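Pyrrolidone-carboxylate peptidase (Pyrococcus furiosus, PDB 1X10) releases the N-terminal pyroglutamyl (5-oxoproline) group from polypeptides, acting as a thiol peptidase of the C15 family assembled as a homotetramer. Local coordinates at residues K123-I129 with E194-V198; L52-L56 with L148-H152; Y158-S162 with A203-L207. The protein carries 3 engineered substitutions. All blocks are in the same frame, centred on the assembly; numbering follows the deposited sequence.

Overall arrangement
Contact 2 starts first along the chain, at residues 52-56 of helix 47-59, and its loop closes at 148-152 of helix 141-156. Inside that loop contact 1 opens at 123-129, at the end of helix 117-126, to be closed by 194-198 of helix 189-206, so the two loops cross. Contact 3 opens at 158-162, at the start of strand 161-167, after contact 2 has closed, and ends at 203-207, beyond the close of contact 1; contacts 1 and 3 therefore cross as well, both using helix 189-206. Contacts 1 and 2 lie on opposite sides of the chain's centre, their centres about 26 Å apart. Contact 3 meets contact 2 through a probable Ser149 OG to Ser162 OG hydrogen bond.

Contact 1 (K123-I129 with E194-V198); sequences KLHERGI and EAVKV
The guanidinium of Arg127 lies with one face against Val198, whose CG2 methyl sits 4.0 Å above the guanidinium plane, over its centre. At an edge, in the same plane, comes CE of Lys123, from one turn earlier in the chain. Glu194 approaches the guanidinium obliquely: its OE1 is 3.8 Å from Arg127 NH2, a long salt bridge, and the carboxylate and guanidinium planes are turned 48° apart. Arg127 reaches this place by bending at chi2 (-71°) and again at chi3, which carries the charged end back over the valine; a weak ion pair to Glu201 gives the same arginine a second acidic neighbour.

Away from these charged groups the contact is apolar, and no hydrogen bond joins the two segments. Val198 stands at its centre, its two methyls divided between partners. While CG2 meets the arginine, CG1 rests 3.6 Å from Lys123 CG, on the aliphatic part of that chain. Leu124 sends one branch across: its CD2 is 3.7 Å from Val198 CB and 3.6 Å from Ala195 CA, close to the helix backbone at a residue whose side chain is a single methyl. Ile129 adds its CD1, 4.1 Å from Glu194 CG. A Schellman motif ends the first helix, Gly128 having positive phi, and the turn brings Ile129 back toward the partner helix.

The contact joins the C-terminal end of helix 117-126 to the middle of helix 189-206. Leu124, Ile129 and Ala195 all also touch Ile76 of strand 76-83, while Val196, on another side of helix 189-206, packs on Ile22 and Leu26 of helix 18-26. His125 packs on Ile178 of a second subunit.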
ATOM      1  N   LYS A 123      -7.920 -24.224   7.674  1.00 16.59           N
ATOM      2  CA  LYS A 123      -9.292 -24.241   8.169  1.00 15.94           C
ATOM      3  C   LYS A 123      -9.940 -22.861   8.041  1.00 15.43           C
ATOM      4  O   LYS A 123     -11.116 -22.744   7.683  1.00 14.12           O
ATOM      5  CB  LYS A 123      -9.328 -24.699   9.628  1.00 17.38           C
ATOM      6  CG  LYS A 123     -10.719 -25.035  10.125  1.00 19.27           C
ATOM      7  CD  LYS A 123     -11.311 -26.179   9.308  1.00 21.78           C
ATOM      8  CE  LYS A 123     -12.717 -26.529   9.771  1.00 23.16           C
ATOM      9  NZ  LYS A 123     -12.724 -27.019  11.175  1.00 25.48           N
ATOM     10  N   LEU A 124      -9.179 -21.812   8.339  1.00 14.17           N
ATOM     11  CA  LEU A 124      -9.709 -20.460   8.225  1.00 14.23           C
ATOM     12  C   LEU A 124     -10.146 -20.219   6.782  1.00 14.17           C
ATOM     13  O   LEU A 124     -11.229 -19.687   6.536  1.00 14.14           O
ATOM     14  CB  LEU A 124      -8.649 -19.430   8.649  1.00 13.46           C
ATOM     15  CG  LEU A 124      -8.325 -19.433  10.152  1.00 13.82           C
ATOM     16  CD1 LEU A 124      -7.192 -18.459  10.444  1.00 12.78           C
ATOM     17  CD2 LEU A 124      -9.576 -19.056  10.942  1.00 12.89           C
ATOM     18  N   HIS A 125      -9.308 -20.627   5.831  1.00 14.44           N
ATOM     19  CA  HIS A 125      -9.625 -20.463   4.414  1.00 15.27           C
ATOM     20  C   HIS A 125     -10.911 -21.207   4.045  1.00 16.25           C
ATOM     21  O   HIS A 125     -11.719 -20.719   3.256  1.00 15.67           O
ATOM     22  CB  HIS A 125      -8.467 -20.964   3.551  1.00 15.30           C
ATOM     23  CG  HIS A 125      -7.251 -20.092   3.608  1.00 15.31           C
ATOM     24  ND1 HIS A 125      -6.119 -20.343   2.865  1.00 16.34           N
ATOM     25  CD2 HIS A 125      -6.999 -18.955   4.300  1.00 15.65           C
ATOM     26  CE1 HIS A 125      -5.223 -19.398   3.091  1.00 16.22           C
ATOM     27  NE2 HIS A 125      -5.733 -18.543   3.960  1.00 16.04           N
ATOM     28  N   GLU A 126     -11.095 -22.391   4.617  1.00 17.60           N
ATOM     29  CA  GLU A 126     -12.296 -23.173   4.349  1.00 18.68           C
ATOM     30  C   GLU A 126     -13.519 -22.465   4.913  1.00 18.75           C
ATOM     31  O   GLU A 126     -14.634 -22.663   4.436  1.00 18.51           O
ATOM     32  CB  GLU A 126     -12.162 -24.567   4.958  1.00 19.40           C
ATOM     33  CG  GLU A 126     -11.117 -25.417   4.258  1.00 21.45           C
ATOM     34  CD  GLU A 126     -10.914 -26.767   4.910  1.00 22.66           C
ATOM     35  OE1 GLU A 126     -10.154 -27.579   4.346  1.00 24.02           O
ATOM     36  OE2 GLU A 126     -11.506 -27.021   5.983  1.00 23.58           O
ATOM     37  N   ARG A 127     -13.300 -21.639   5.935  1.00 18.51           N
ATOM     38  CA  ARG A 127     -14.373 -20.880   6.565  1.00 19.04           C
ATOM     39  C   ARG A 127     -14.577 -19.545   5.847  1.00 18.06           C
ATOM     40  O   ARG A 127     -15.421 -18.746   6.247  1.00 17.86           O
ATOM     41  CB  ARG A 127     -14.043 -20.608   8.034  1.00 20.90           C
ATOM     42  CG  ARG A 127     -14.161 -21.811   8.956  1.00 23.88           C
ATOM     43  CD  ARG A 127     -15.618 -22.201   9.164  1.00 26.15           C
ATOM     44  NE  ARG A 127     -15.900 -22.485  10.568  1.00 29.20           N
ATOM     45  CZ  ARG A 127     -15.374 -23.498  11.251  1.00 30.33           C
ATOM     46  NH1 ARG A 127     -14.533 -24.336  10.659  1.00 31.13           N
ATOM     47  NH2 ARG A 127     -15.684 -23.673  12.529  1.00 31.67           N
ATOM     48  N   GLY A 128     -13.793 -19.307   4.800  1.00 16.68           N
ATOM     49  CA  GLY A 128     -13.912 -18.065   4.056  1.00 15.86           C
ATOM     50  C   GLY A 128     -13.273 -16.898   4.786  1.00 15.39           C
ATOM     51  O   GLY A 128     -13.637 -15.738   4.576  1.00 14.88           O
ATOM     52  N   ILE A 129     -12.317 -17.204   5.654  1.00 14.33           N
ATOM     53  CA  ILE A 129     -11.623 -16.168   6.411  1.00 14.27           C
ATOM     54  C   ILE A 129     -10.207 -15.959   5.871  1.00 14.18           C
ATOM     55  O   ILE A 129      -9.354 -16.841   5.976  1.00 14.03           O
ATOM     56  CB  ILE A 129     -11.531 -16.543   7.904  1.00 14.54           C
ATOM     57  CG1 ILE A 129     -12.938 -16.699   8.490  1.00 14.07           C
ATOM     58  CG2 ILE A 129     -10.740 -15.477   8.662  1.00 14.15           C
ATOM     59  CD1 ILE A 129     -12.961 -17.133   9.942  1.00 14.11           C
ATOM     60  N   GLU A 194     -14.190 -15.240  15.389  1.00 13.17           N
ATOM     61  CA  GLU A 194     -14.369 -16.592  14.871  1.00 13.34           C
ATOM     62  C   GLU A 194     -13.025 -17.200  14.475  1.00 12.45           C
ATOM     63  O   GLU A 194     -12.795 -18.395  14.662  1.00 11.89           O
ATOM     64  CB  GLU A 194     -15.318 -16.585  13.665  1.00 14.64           C
ATOM     65  CG  GLU A 194     -15.554 -17.965  13.057  1.00 17.56           C
ATOM     66  CD  GLU A 194     -16.347 -18.891  13.968  1.00 19.42           C
ATOM     67  OE1 GLU A 194     -16.436 -20.101  13.655  1.00 21.36           O
ATOM     68  OE2 GLU A 194     -16.890 -18.417  14.992  1.00 20.61           O
ATOM     69  N   ALA A 195     -12.139 -16.374  13.929  1.00 11.55           N
ATOM     70  CA  ALA A 195     -10.820 -16.840  13.524  1.00 11.40           C
ATOM     71  C   ALA A 195     -10.077 -17.409  14.734  1.00 11.09           C
ATOM     72  O   ALA A 195      -9.462 -18.467  14.644  1.00 10.48           O
ATOM     73  CB  ALA A 195     -10.015 -15.687  12.899  1.00 11.06           C
ATOM     74  N   VAL A 196     -10.134 -16.702  15.860  1.00 11.30           N
ATOM     75  CA  VAL A 196      -9.469 -17.162  17.074  1.00 11.70           C
ATOM     76  C   VAL A 196     -10.124 -18.452  17.579  1.00 12.35           C
ATOM     77  O   VAL A 196      -9.438 -19.366  18.028  1.00 11.43           O
ATOM     78  CB  VAL A 196      -9.511 -16.075  18.185  1.00 11.33           C
ATOM     79  CG1 VAL A 196      -8.885 -16.609  19.473  1.00 10.68           C
ATOM     80  CG2 VAL A 196      -8.756 -14.837  17.720  1.00 11.40           C
ATOM     81  N   LYS A 197     -11.452 -18.525  17.502  1.00 13.31           N
ATOM     82  CA  LYS A 197     -12.163 -19.722  17.942  1.00 13.90           C
ATOM     83  C   LYS A 197     -11.720 -20.905  17.084  1.00 14.02           C
ATOM     84  O   LYS A 197     -11.492 -22.003  17.589  1.00 14.21           O
ATOM     85  CB  LYS A 197     -13.680 -19.544  17.812  1.00 15.20           C
ATOM     86  CG  LYS A 197     -14.298 -18.600  18.828  1.00 17.36           C
ATOM     87  CD  LYS A 197     -15.820 -18.577  18.696  1.00 18.99           C
ATOM     88  CE  LYS A 197     -16.439 -17.548  19.639  1.00 20.10           C
ATOM     89  NZ  LYS A 197     -17.917 -17.417  19.456  1.00 20.96           N
ATOM     90  N   VAL A 198     -11.602 -20.674  15.781  1.00 13.58           N
ATOM     91  CA  VAL A 198     -11.171 -21.726  14.870  1.00 13.83           C
ATOM     92  C   VAL A 198      -9.760 -22.208  15.204  1.00 13.23           C
ATOM     93  O   VAL A 198      -9.489 -23.407  15.199  1.00 13.51           O
ATOM     94  CB  VAL A 198     -11.205 -21.248  13.410  1.00 14.04           C
ATOM     95  CG1 VAL A 198     -10.547 -22.288  12.507  1.00 14.22           C
ATOM     96  CG2 VAL A 198     -12.655 -21.007  12.980  1.00 14.38           C
TER

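Contact 2 (L52-L56 with L148-H152); sequences LEKTL and LSLHH
His152 and Leu56 meet ring to methyl: CD1 of Leu56 lies over one face of the imidazole, displaced toward its rim, in a CH-pi contact 3.8 Å from the ring centroid. The direction from ring centre to methyl is only 18° off the ring normal. His152 holds its ring out toward helix 47-59 because CG is anti to the backbone N, and the two side chains come at each other from opposite directions.

Glu53 is the third main participant. Its chain folds back at its second torsion, bringing the carboxylate in at the ring's edge, near the ring plane, where OE1 accepts a weak hydrogen bond from His152 ND1 at 3.1 Å; the bond is well bent, at 134°. The other oxygen, OE2, takes a hydrogen from a water 2.8 Å away, and that water also donates to the backbone O of Leu148, so both carboxylate oxygens are tied to helix 141-156. The nearby acid would probably favour a proton on ND1. Leu52 extends the apolar part, its CD1 lying 3.6 Å from Leu148 CB.

Tyr158 meets the His152 ring edge-to-face, and Leu56 reaches Leu4 of the sheet below. The axes of the short segments 52-56 and 148-152 cross at -42°, as neighbouring helices on one face of an alpha/beta/alpha sandwich. Helix 47-59 belongs to the beta-alpha-beta crossover from strand 34-41 to strand 63-69; helix 141-156 carries, near its start, the active-site position Ser142, an engineered residue here.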
ATOM      1  N   LEU A  52       1.739 -12.159  32.430  1.00 15.53           N
ATOM      2  CA  LEU A  52       1.806 -13.359  31.604  1.00 15.84           C
ATOM      3  C   LEU A  52       2.273 -14.555  32.438  1.00 16.16           C
ATOM      4  O   LEU A  52       1.633 -15.603  32.452  1.00 15.22           O
ATOM      5  CB  LEU A  52       2.784 -13.152  30.444  1.00 16.34           C
ATOM      6  CG  LEU A  52       2.646 -13.974  29.156  1.00 17.35           C
ATOM      7  CD1 LEU A  52       4.034 -14.204  28.571  1.00 16.75           C
ATOM      8  CD2 LEU A  52       1.966 -15.292  29.408  1.00 17.87           C
ATOM      9  N   GLU A  53       3.401 -14.387  33.122  1.00 16.40           N
ATOM     10  CA  GLU A  53       3.962 -15.449  33.950  1.00 17.78           C
ATOM     11  C   GLU A  53       2.976 -15.912  35.018  1.00 17.57           C
ATOM     12  O   GLU A  53       2.759 -17.108  35.188  1.00 17.28           O
ATOM     13  CB  GLU A  53       5.251 -14.976  34.630  1.00 18.76           C
ATOM     14  CG  GLU A  53       6.367 -14.545  33.688  1.00 21.44           C
ATOM     15  CD  GLU A  53       6.784 -15.631  32.710  1.00 22.99           C
ATOM     16  OE1 GLU A  53       6.672 -16.826  33.054  1.00 24.71           O
ATOM     17  OE2 GLU A  53       7.244 -15.291  31.599  1.00 24.26           O
ATOM     18  N   LYS A  54       2.389 -14.960  35.737  1.00 17.71           N
ATOM     19  CA  LYS A  54       1.433 -15.287  36.786  1.00 18.37           C
ATOM     20  C   LYS A  54       0.252 -16.063  36.212  1.00 17.61           C
ATOM     21  O   LYS A  54      -0.188 -17.053  36.792  1.00 17.10           O
ATOM     22  CB  LYS A  54       0.929 -14.012  37.466  1.00 20.08           C
ATOM     23  CG  LYS A  54       2.018 -13.213  38.162  1.00 22.77           C
ATOM     24  CD  LYS A  54       1.462 -11.939  38.787  1.00 24.67           C
ATOM     25  CE  LYS A  54       2.579 -11.037  39.303  1.00 25.74           C
ATOM     26  NZ  LYS A  54       3.417 -11.715  40.326  1.00 27.77           N
ATOM     27  N   THR A  55      -0.247 -15.615  35.065  1.00 16.92           N
ATOM     28  CA  THR A  55      -1.375 -16.266  34.414  1.00 16.66           C
ATOM     29  C   THR A  55      -1.039 -17.698  34.013  1.00 16.64           C
ATOM     30  O   THR A  55      -1.811 -18.620  34.269  1.00 16.21           O
ATOM     31  CB  THR A  55      -1.812 -15.483  33.164  1.00 17.03           C
ATOM     32  OG1 THR A  55      -2.135 -14.140  33.543  1.00 17.72           O
ATOM     33  CG2 THR A  55      -3.036 -16.125  32.528  1.00 17.03           C
ATOM     34  N   LEU A  56       0.114 -17.878  33.375  1.00 16.93           N
ATOM     35  CA  LEU A  56       0.549 -19.206  32.951  1.00 17.50           C
ATOM     36  C   LEU A  56       0.704 -20.157  34.140  1.00 18.55           C
ATOM     37  O   LEU A  56       0.306 -21.319  34.068  1.00 18.43           O
ATOM     38  CB  LEU A  56       1.878 -19.116  32.195  1.00 17.14           C
ATOM     39  CG  LEU A  56       1.824 -18.502  30.794  1.00 16.88           C
ATOM     40  CD1 LEU A  56       3.228 -18.403  30.226  1.00 16.70           C
ATOM     41  CD2 LEU A  56       0.935 -19.347  29.890  1.00 15.84           C
ATOM     42  N   LEU A 148       8.066 -14.923  25.257  1.00 10.59           N
ATOM     43  CA  LEU A 148       8.022 -15.355  26.649  1.00 11.16           C
ATOM     44  C   LEU A 148       7.159 -16.603  26.817  1.00 11.06           C
ATOM     45  O   LEU A 148       7.488 -17.496  27.597  1.00 10.96           O
ATOM     46  CB  LEU A 148       7.491 -14.222  27.539  1.00 11.37           C
ATOM     47  CG  LEU A 148       8.469 -13.057  27.739  1.00 12.16           C
ATOM     48  CD1 LEU A 148       7.750 -11.846  28.346  1.00 12.49           C
ATOM     49  CD2 LEU A 148       9.607 -13.521  28.640  1.00 12.43           C
ATOM     50  N   SER A 149       6.060 -16.675  26.077  1.00 10.63           N
ATOM     51  CA  SER A 149       5.183 -17.837  26.178  1.00 10.71           C
ATOM     52  C   SER A 149       5.900 -19.079  25.653  1.00 10.66           C
ATOM     53  O   SER A 149       5.890 -20.141  26.292  1.00 10.28           O
ATOM     54  CB  SER A 149       3.888 -17.595  25.392  1.00 11.02           C
ATOM     55  OG  SER A 149       2.957 -18.644  25.603  1.00 10.60           O
ATOM     56  N   LEU A 150       6.538 -18.948  24.495  1.00 11.08           N
ATOM     57  CA  LEU A 150       7.257 -20.072  23.907  1.00 11.65           C
ATOM     58  C   LEU A 150       8.464 -20.475  24.759  1.00 11.85           C
ATOM     59  O   LEU A 150       8.797 -21.659  24.846  1.00 12.36           O
ATOM     60  CB  LEU A 150       7.695 -19.732  22.477  1.00 11.12           C
ATOM     61  CG  LEU A 150       6.550 -19.777  21.465  1.00 11.46           C
ATOM     62  CD1 LEU A 150       6.957 -19.087  20.176  1.00 10.84           C
ATOM     63  CD2 LEU A 150       6.153 -21.226  21.217  1.00 11.49           C
ATOM     64  N   HIS A 151       9.107 -19.494  25.386  1.00 12.35           N
ATOM     65  CA  HIS A 151      10.259 -19.761  26.251  1.00 12.76           C
ATOM     66  C   HIS A 151       9.776 -20.509  27.494  1.00 13.43           C
ATOM     67  O   HIS A 151      10.456 -21.404  28.010  1.00 13.04           O
ATOM     68  CB  HIS A 151      10.925 -18.444  26.666  1.00 13.87           C
ATOM     69  CG  HIS A 151      12.143 -18.621  27.524  1.00 14.34           C
ATOM     70  ND1 HIS A 151      13.283 -19.250  27.075  1.00 14.67           N
ATOM     71  CD2 HIS A 151      12.399 -18.241  28.799  1.00 14.48           C
ATOM     72  CE1 HIS A 151      14.191 -19.250  28.035  1.00 14.85           C
ATOM     73  NE2 HIS A 151      13.679 -18.645  29.092  1.00 14.97           N
ATOM     74  N   HIS A 152       8.593 -20.136  27.969  1.00 13.80           N
ATOM     75  CA  HIS A 152       7.994 -20.771  29.140  1.00 14.18           C
ATOM     76  C   HIS A 152       7.730 -22.243  28.823  1.00 14.79           C
ATOM     77  O   HIS A 152       7.958 -23.133  29.649  1.00 14.28           O
ATOM     78  CB  HIS A 152       6.679 -20.079  29.486  1.00 14.98           C
ATOM     79  CG  HIS A 152       6.126 -20.464  30.821  1.00 15.64           C
ATOM     80  ND1 HIS A 152       6.385 -19.746  31.968  1.00 16.19           N
ATOM     81  CD2 HIS A 152       5.345 -21.503  31.197  1.00 15.55           C
ATOM     82  CE1 HIS A 152       5.783 -20.324  32.993  1.00 15.85           C
ATOM     83  NE2 HIS A 152       5.146 -21.392  32.552  1.00 16.00           N
TER
HETATM   84  O   HOH W   1       8.675 -17.202  30.178  1.00 20.28           O

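Contact 3 (Y158-S162 with A203-L207); sequences YPKMS and ALEEL
Met161 stretches from the start of strand 161-167 to the last turn of helix 189-206, where its sulfur and methyl have separate partners. SD lies 3.9 Å from Leu207 CG and 3.8 Å from the backbone O of Ala203, with Ala203 CB a little farther. The terminal CE presses on the aliphatic part of Glu206, 3.5 Å from its CG, the two side chains crossing at about a right angle. Leu207 runs alongside the methionine in the opposite sense, its CD2 4.1 Å from Met161 CG. With chi2 extended (-177°) the methionine spans the gap, and a turn at chi3 (134°) swings CE to the glutamate. Replacing Met161 by an alanine would probably open a gap beside Leu207 and Glu206 and leave the helix end held to the sheet mainly through Ile63.

At the outer side, Lys160 CD comes to 4.3 Å from Leu207 CD1. The carboxylate of Glu206 leads away from the methionine to a salt bridge with Lys119 of helix 117-126. Met161 itself is held by backbone hydrogen bonds to Asp62 and Ala64, and its side chain also touches Pro116. Ahead of it, a cis peptide bond precedes Pro159, in the loop between helix 141-156 and the strand. Ala203, Leu204 and Leu207 all rest on Ile63, setting the end of helix 189-206 against the neighbouring parallel strands 63-69 and 161-167.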
ATOM      1  N   TYR A 158       5.175 -26.594  29.725  1.00 17.90           N
ATOM      2  CA  TYR A 158       3.799 -26.209  29.437  1.00 17.40           C
ATOM      3  C   TYR A 158       3.807 -24.703  29.196  1.00 16.77           C
ATOM      4  O   TYR A 158       4.614 -23.987  29.779  1.00 16.92           O
ATOM      5  CB  TYR A 158       2.873 -26.547  30.618  1.00 17.56           C
ATOM      6  CG  TYR A 158       3.006 -25.619  31.807  1.00 18.05           C
ATOM      7  CD1 TYR A 158       2.291 -24.420  31.868  1.00 17.81           C
ATOM      8  CD2 TYR A 158       3.861 -25.931  32.864  1.00 18.27           C
ATOM      9  CE1 TYR A 158       2.425 -23.557  32.952  1.00 18.45           C
ATOM     10  CE2 TYR A 158       4.002 -25.075  33.953  1.00 18.97           C
ATOM     11  CZ  TYR A 158       3.283 -23.891  33.991  1.00 18.57           C
ATOM     12  OH  TYR A 158       3.431 -23.040  35.059  1.00 19.41           O
ATOM     13  N   PRO A 159       2.917 -24.206  28.321  1.00 16.20           N
ATOM     14  CA  PRO A 159       1.926 -24.976  27.561  1.00 16.29           C
ATOM     15  C   PRO A 159       2.585 -25.856  26.503  1.00 16.47           C
ATOM     16  O   PRO A 159       3.698 -25.573  26.066  1.00 16.12           O
ATOM     17  CB  PRO A 159       1.057 -23.887  26.935  1.00 16.18           C
ATOM     18  CG  PRO A 159       2.033 -22.775  26.712  1.00 16.13           C
ATOM     19  CD  PRO A 159       2.808 -22.769  28.015  1.00 15.99           C
ATOM     20  N   LYS A 160       1.895 -26.919  26.098  1.00 16.59           N
ATOM     21  CA  LYS A 160       2.426 -27.827  25.082  1.00 16.58           C
ATOM     22  C   LYS A 160       2.492 -27.105  23.740  1.00 15.90           C
ATOM     23  O   LYS A 160       3.405 -27.327  22.947  1.00 15.64           O
ATOM     24  CB  LYS A 160       1.529 -29.058  24.942  1.00 18.55           C
ATOM     25  CG  LYS A 160       1.292 -29.822  26.234  1.00 21.28           C
ATOM     26  CD  LYS A 160       0.250 -30.914  26.029  1.00 23.52           C
ATOM     27  CE  LYS A 160      -0.149 -31.565  27.346  1.00 24.59           C
ATOM     28  NZ  LYS A 160      -1.233 -32.571  27.152  1.00 26.14           N
ATOM     29  N   MET A 161       1.504 -26.251  23.489  1.00 14.32           N
ATOM     30  CA  MET A 161       1.447 -25.479  22.252  1.00 13.84           C
ATOM     31  C   MET A 161       1.285 -24.005  22.586  1.00 12.92           C
ATOM     32  O   MET A 161       0.508 -23.641  23.473  1.00 11.41           O
ATOM     33  CB  MET A 161       0.259 -25.898  21.386  1.00 14.68           C
ATOM     34  CG  MET A 161       0.261 -27.334  20.917  1.00 17.53           C
ATOM     35  SD  MET A 161      -1.170 -27.618  19.839  1.00 19.74           S
ATOM     36  CE  MET A 161      -0.375 -28.493  18.489  1.00 20.59           C
ATOM     37  N   SER A 162       2.007 -23.161  21.857  1.00 12.06           N
ATOM     38  CA  SER A 162       1.944 -21.720  22.073  1.00 11.26           C
ATOM     39  C   SER A 162       2.153 -21.000  20.749  1.00 10.82           C
ATOM     40  O   SER A 162       2.973 -21.413  19.919  1.00 10.28           O
ATOM     41  CB  SER A 162       3.017 -21.283  23.078  1.00 10.96           C
ATOM     42  OG  SER A 162       2.990 -19.879  23.280  1.00 11.87           O
ATOM     43  N   ALA A 203      -6.159 -26.325  17.199  1.00 16.08           N
ATOM     44  CA  ALA A 203      -5.071 -26.649  18.115  1.00 17.37           C
ATOM     45  C   ALA A 203      -5.493 -27.834  18.985  1.00 18.75           C
ATOM     46  O   ALA A 203      -4.752 -28.811  19.130  1.00 18.48           O
ATOM     47  CB  ALA A 203      -4.735 -25.444  18.993  1.00 17.00           C
ATOM     48  N   LEU A 204      -6.691 -27.748  19.556  1.00 19.97           N
ATOM     49  CA  LEU A 204      -7.208 -28.812  20.408  1.00 22.25           C
ATOM     50  C   LEU A 204      -7.255 -30.151  19.681  1.00 24.54           C
ATOM     51  O   LEU A 204      -6.826 -31.174  20.215  1.00 24.16           O
ATOM     52  CB  LEU A 204      -8.609 -28.456  20.913  1.00 21.89           C
ATOM     53  CG  LEU A 204      -8.692 -27.381  22.000  1.00 20.85           C
ATOM     54  CD1 LEU A 204     -10.136 -26.949  22.181  1.00 20.54           C
ATOM     55  CD2 LEU A 204      -8.120 -27.926  23.304  1.00 20.68           C
ATOM     56  N   GLU A 205      -7.777 -30.145  18.461  1.00 27.50           N
ATOM     57  CA  GLU A 205      -7.870 -31.367  17.672  1.00 31.29           C
ATOM     58  C   GLU A 205      -6.484 -31.942  17.401  1.00 33.42           C
ATOM     59  O   GLU A 205      -6.317 -33.155  17.258  1.00 32.75           O
ATOM     60  CB  GLU A 205      -8.576 -31.083  16.347  1.00 32.31           C
ATOM     61  CG  GLU A 205     -10.047 -30.740  16.499  1.00 34.77           C
ATOM     62  CD  GLU A 205     -10.680 -30.295  15.192  1.00 36.31           C
ATOM     63  OE1 GLU A 205     -10.529 -31.016  14.182  1.00 37.08           O
ATOM     64  OE2 GLU A 205     -11.331 -29.227  15.176  1.00 37.36           O
ATOM     65  N   GLU A 206      -5.494 -31.060  17.335  1.00 35.97           N
ATOM     66  CA  GLU A 206      -4.125 -31.471  17.079  1.00 39.19           C
ATOM     67  C   GLU A 206      -3.574 -32.256  18.266  1.00 41.03           C
ATOM     68  O   GLU A 206      -2.835 -33.221  18.086  1.00 41.08           O
ATOM     69  CB  GLU A 206      -3.255 -30.241  16.809  1.00 39.72           C
ATOM     70  CG  GLU A 206      -1.924 -30.553  16.146  1.00 40.79           C
ATOM     71  CD  GLU A 206      -2.083 -31.142  14.753  1.00 41.41           C
ATOM     72  OE1 GLU A 206      -1.051 -31.441  14.115  1.00 41.77           O
ATOM     73  OE2 GLU A 206      -3.235 -31.309  14.292  1.00 41.86           O
ATOM     74  N   LEU A 207      -3.937 -31.846  19.478  1.00 43.47           N
ATOM     75  CA  LEU A 207      -3.471 -32.540  20.672  1.00 45.98           C
ATOM     76  C   LEU A 207      -4.206 -33.862  20.845  1.00 47.74           C
ATOM     77  O   LEU A 207      -4.811 -34.122  21.888  1.00 48.21           O
ATOM     78  CB  LEU A 207      -3.660 -31.665  21.916  1.00 46.20           C
ATOM     79  CG  LEU A 207      -2.694 -30.483  22.036  1.00 46.51           C
ATOM     80  CD1 LEU A 207      -2.926 -29.754  23.348  1.00 46.41           C
ATOM     81  CD2 LEU A 207      -1.261 -30.989  21.965  1.00 46.66           C
TER